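Luciferase-like monooxygenase (Streptomyces bottropensis, PDB 7BIP) is probably a flavin-dependent monooxygenase of the bacterial luciferase family that takes part in the biosynthesis of the polyketide rishirilide. Local coordinates at residues Ala128-Glu132 / Trp148-Phe152. Numbering follows the deposited sequence.
Sequences ARFDE and WEGTF. With EDO (1,2-ethanediol), chain J.
At Arg129 and Glu132 helix 126-142 runs past the turn that leaves strand 146-149, with CA atoms 7.0 Å apart for Arg129 and Phe152 and 7.1 Å for Glu132 and Gly150. The carboxylate of Glu132 does the polar work. Its OE1 accepts the N-H of Thr151 in a somewhat bent bond, through the syn lone pair (N to OE1 2.8 Å), while OE2 takes the hydroxyl OG1 of the same residue at 2.6 Å, also on the syn side and 17° out of the carboxylate plane. Glutamate suits the place because its chain, extended beyond CG, carries both oxygens to the turn, and threonine because OG1, beside its own backbone N (chi1 -59°), offers a second donor. A water 2.7 Å from Glu132 OE1 donates to that oxygen and accepts from Trp148 NE1 and the Phe152 backbone N. Replacing Glu132 with an alanine would probably leave the Thr151 N-H and OG1 and this water without their acceptor, letting the turn drift from the helix. Gly150 lies against the indole face at its NE1 end, where a CB would collide with NE1. The flat Phe152 ring has two faces to cover: Arg129 CG sits over the centre of one in a CH-pi contact, 3.5 Å from the centroid, and Thr151 CG2 lies off-centre over the other. The long arginine chain adds its flat guanidinium across CD1, the planes 29° apart, while small Ala128 brings CB to the edge at CE2 (3.9 Å). Trp148, supplying apolar surface besides its N-H, meets Glu132 CB in plane at its CZ2 edge and packs on Glu135, Ala136 and Arg139. The arrangement is that of a beta-hairpin, strands 146-149 and 154-158, whose connecting turn is pinned to the preceding helix at the periphery of a TIM-barrel fold.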
loop_
_atom_site.group_PDB
_atom_site.type_symbol
_atom_site.label_atom_id
_atom_site.label_comp_id
_atom_site.label_asym_id
_atom_site.label_seq_id
_atom_site.Cartn_x
_atom_site.Cartn_y
_atom_site.Cartn_z
ATOM N N ALA A 128 -7.194 21.148 12.409
ATOM C CA ALA A 128 -8.530 20.560 12.377
ATOM C C ALA A 128 -8.585 19.371 11.426
ATOM O O ALA A 128 -9.225 18.360 11.730
ATOM C CB ALA A 128 -9.575 21.610 11.989
ATOM N N ARG A 129 -7.913 19.466 10.275
ATOM C CA ARG A 129 -7.873 18.329 9.361
ATOM C C ARG A 129 -7.227 17.114 10.016
ATOM O O ARG A 129 -7.643 15.974 9.775
ATOM C CB ARG A 129 -7.095 18.692 8.098
ATOM C CG ARG A 129 -7.746 19.744 7.252
ATOM C CD ARG A 129 -6.976 19.902 5.939
ATOM N NE ARG A 129 -7.627 20.824 5.016
ATOM C CZ ARG A 129 -8.462 20.463 4.051
ATOM N NH1 ARG A 129 -8.777 19.182 3.862
ATOM N NH2 ARG A 129 -8.987 21.400 3.273
ATOM N N PHE A 130 -6.180 17.343 10.810
ATOM C CA PHE A 130 -5.494 16.248 11.478
ATOM C C PHE A 130 -6.391 15.587 12.518
ATOM O O PHE A 130 -6.570 14.362 12.511
ATOM C CB PHE A 130 -4.208 16.762 12.127
ATOM C CG PHE A 130 -3.498 15.731 12.952
ATOM C CD1 PHE A 130 -2.660 14.815 12.350
ATOM C CD2 PHE A 130 -3.687 15.662 14.326
ATOM C CE1 PHE A 130 -2.006 13.854 13.100
ATOM C CE2 PHE A 130 -3.042 14.702 15.075
ATOM C CZ PHE A 130 -2.196 13.802 14.466
ATOM N N ASP A 131 -6.953 16.385 13.426
ATOM C CA ASP A 131 -7.784 15.820 14.489
ATOM C C ASP A 131 -9.001 15.110 13.917
ATOM O O ASP A 131 -9.370 14.024 14.382
ATOM C CB ASP A 131 -8.221 16.911 15.463
ATOM C CG ASP A 131 -7.081 17.400 16.357
ATOM O OD1 ASP A 131 -6.102 16.649 16.587
ATOM O OD2 ASP A 131 -7.174 18.544 16.830
ATOM N N GLU A 132 -9.649 15.708 12.905
ATOM C CA GLU A 132 -10.814 15.058 12.312
ATOM C C GLU A 132 -10.424 13.826 11.510
ATOM O O GLU A 132 -11.193 12.862 11.456
ATOM C CB GLU A 132 -11.602 16.043 11.446
ATOM C CG GLU A 132 -12.259 17.126 12.283
ATOM C CD GLU A 132 -13.378 17.843 11.559
ATOM O OE1 GLU A 132 -13.841 17.328 10.520
ATOM O OE2 GLU A 132 -13.795 18.918 12.040
ATOM N N TRP A 148 -20.478 10.335 9.500
ATOM C CA TRP A 148 -19.411 11.290 9.776
ATOM C C TRP A 148 -19.759 12.592 9.068
ATOM O O TRP A 148 -19.778 12.653 7.834
ATOM C CB TRP A 148 -18.052 10.743 9.329
ATOM C CG TRP A 148 -16.951 11.728 9.585
ATOM C CD1 TRP A 148 -16.331 12.521 8.659
ATOM C CD2 TRP A 148 -16.378 12.069 10.852
ATOM N NE1 TRP A 148 -15.398 13.323 9.271
ATOM C CE2 TRP A 148 -15.401 13.063 10.615
ATOM C CE3 TRP A 148 -16.592 11.630 12.163
ATOM C CZ2 TRP A 148 -14.635 13.622 11.644
ATOM C CZ3 TRP A 148 -15.824 12.177 13.181
ATOM C CH2 TRP A 148 -14.860 13.169 12.915
ATOM N N GLU A 149 -20.059 13.626 9.852
ATOM C CA GLU A 149 -20.495 14.909 9.322
ATOM C C GLU A 149 -19.365 15.911 9.466
ATOM O O GLU A 149 -19.509 16.950 10.117
ATOM C CB GLU A 149 -21.754 15.372 10.054
ATOM C CG GLU A 149 -22.909 14.424 9.834
ATOM C CD GLU A 149 -23.454 14.519 8.423
ATOM O OE1 GLU A 149 -23.123 15.497 7.715
ATOM O OE2 GLU A 149 -24.221 13.627 8.018
ATOM N N GLY A 150 -18.231 15.596 8.856
ATOM C CA GLY A 150 -17.015 16.312 9.166
ATOM C C GLY A 150 -16.897 17.648 8.465
ATOM O O GLY A 150 -17.584 17.948 7.484
ATOM N N THR A 151 -15.974 18.449 9.000
ATOM C CA THR A 151 -15.635 19.731 8.397
ATOM C C THR A 151 -15.099 19.532 6.986
ATOM O O THR A 151 -15.365 20.345 6.092
ATOM C CB THR A 151 -14.610 20.456 9.284
ATOM O OG1 THR A 151 -15.163 20.665 10.597
ATOM C CG2 THR A 151 -14.235 21.834 8.694
ATOM N N PHE A 152 -14.391 18.432 6.755
ATOM C CA PHE A 152 -13.707 18.206 5.494
ATOM C C PHE A 152 -14.284 17.063 4.685
ATOM O O PHE A 152 -14.228 17.115 3.459
ATOM C CB PHE A 152 -12.213 17.988 5.758
ATOM C CG PHE A 152 -11.633 19.077 6.590
ATOM C CD1 PHE A 152 -11.415 20.337 6.036
ATOM C CD2 PHE A 152 -11.417 18.898 7.951
ATOM C CE1 PHE A 152 -10.933 21.386 6.810
ATOM C CE2 PHE A 152 -10.947 19.950 8.739
ATOM C CZ PHE A 152 -10.702 21.192 8.169
HETATM C C1 EDO J . -27.419 12.254 7.423
HETATM O O1 EDO J . -27.587 12.186 6.000
HETATM C C2 EDO J . -27.307 13.712 7.850
HETATM O O2 EDO J . -27.009 13.784 9.252
HETATM O O HOH W 1 -13.828 15.781 8.328
#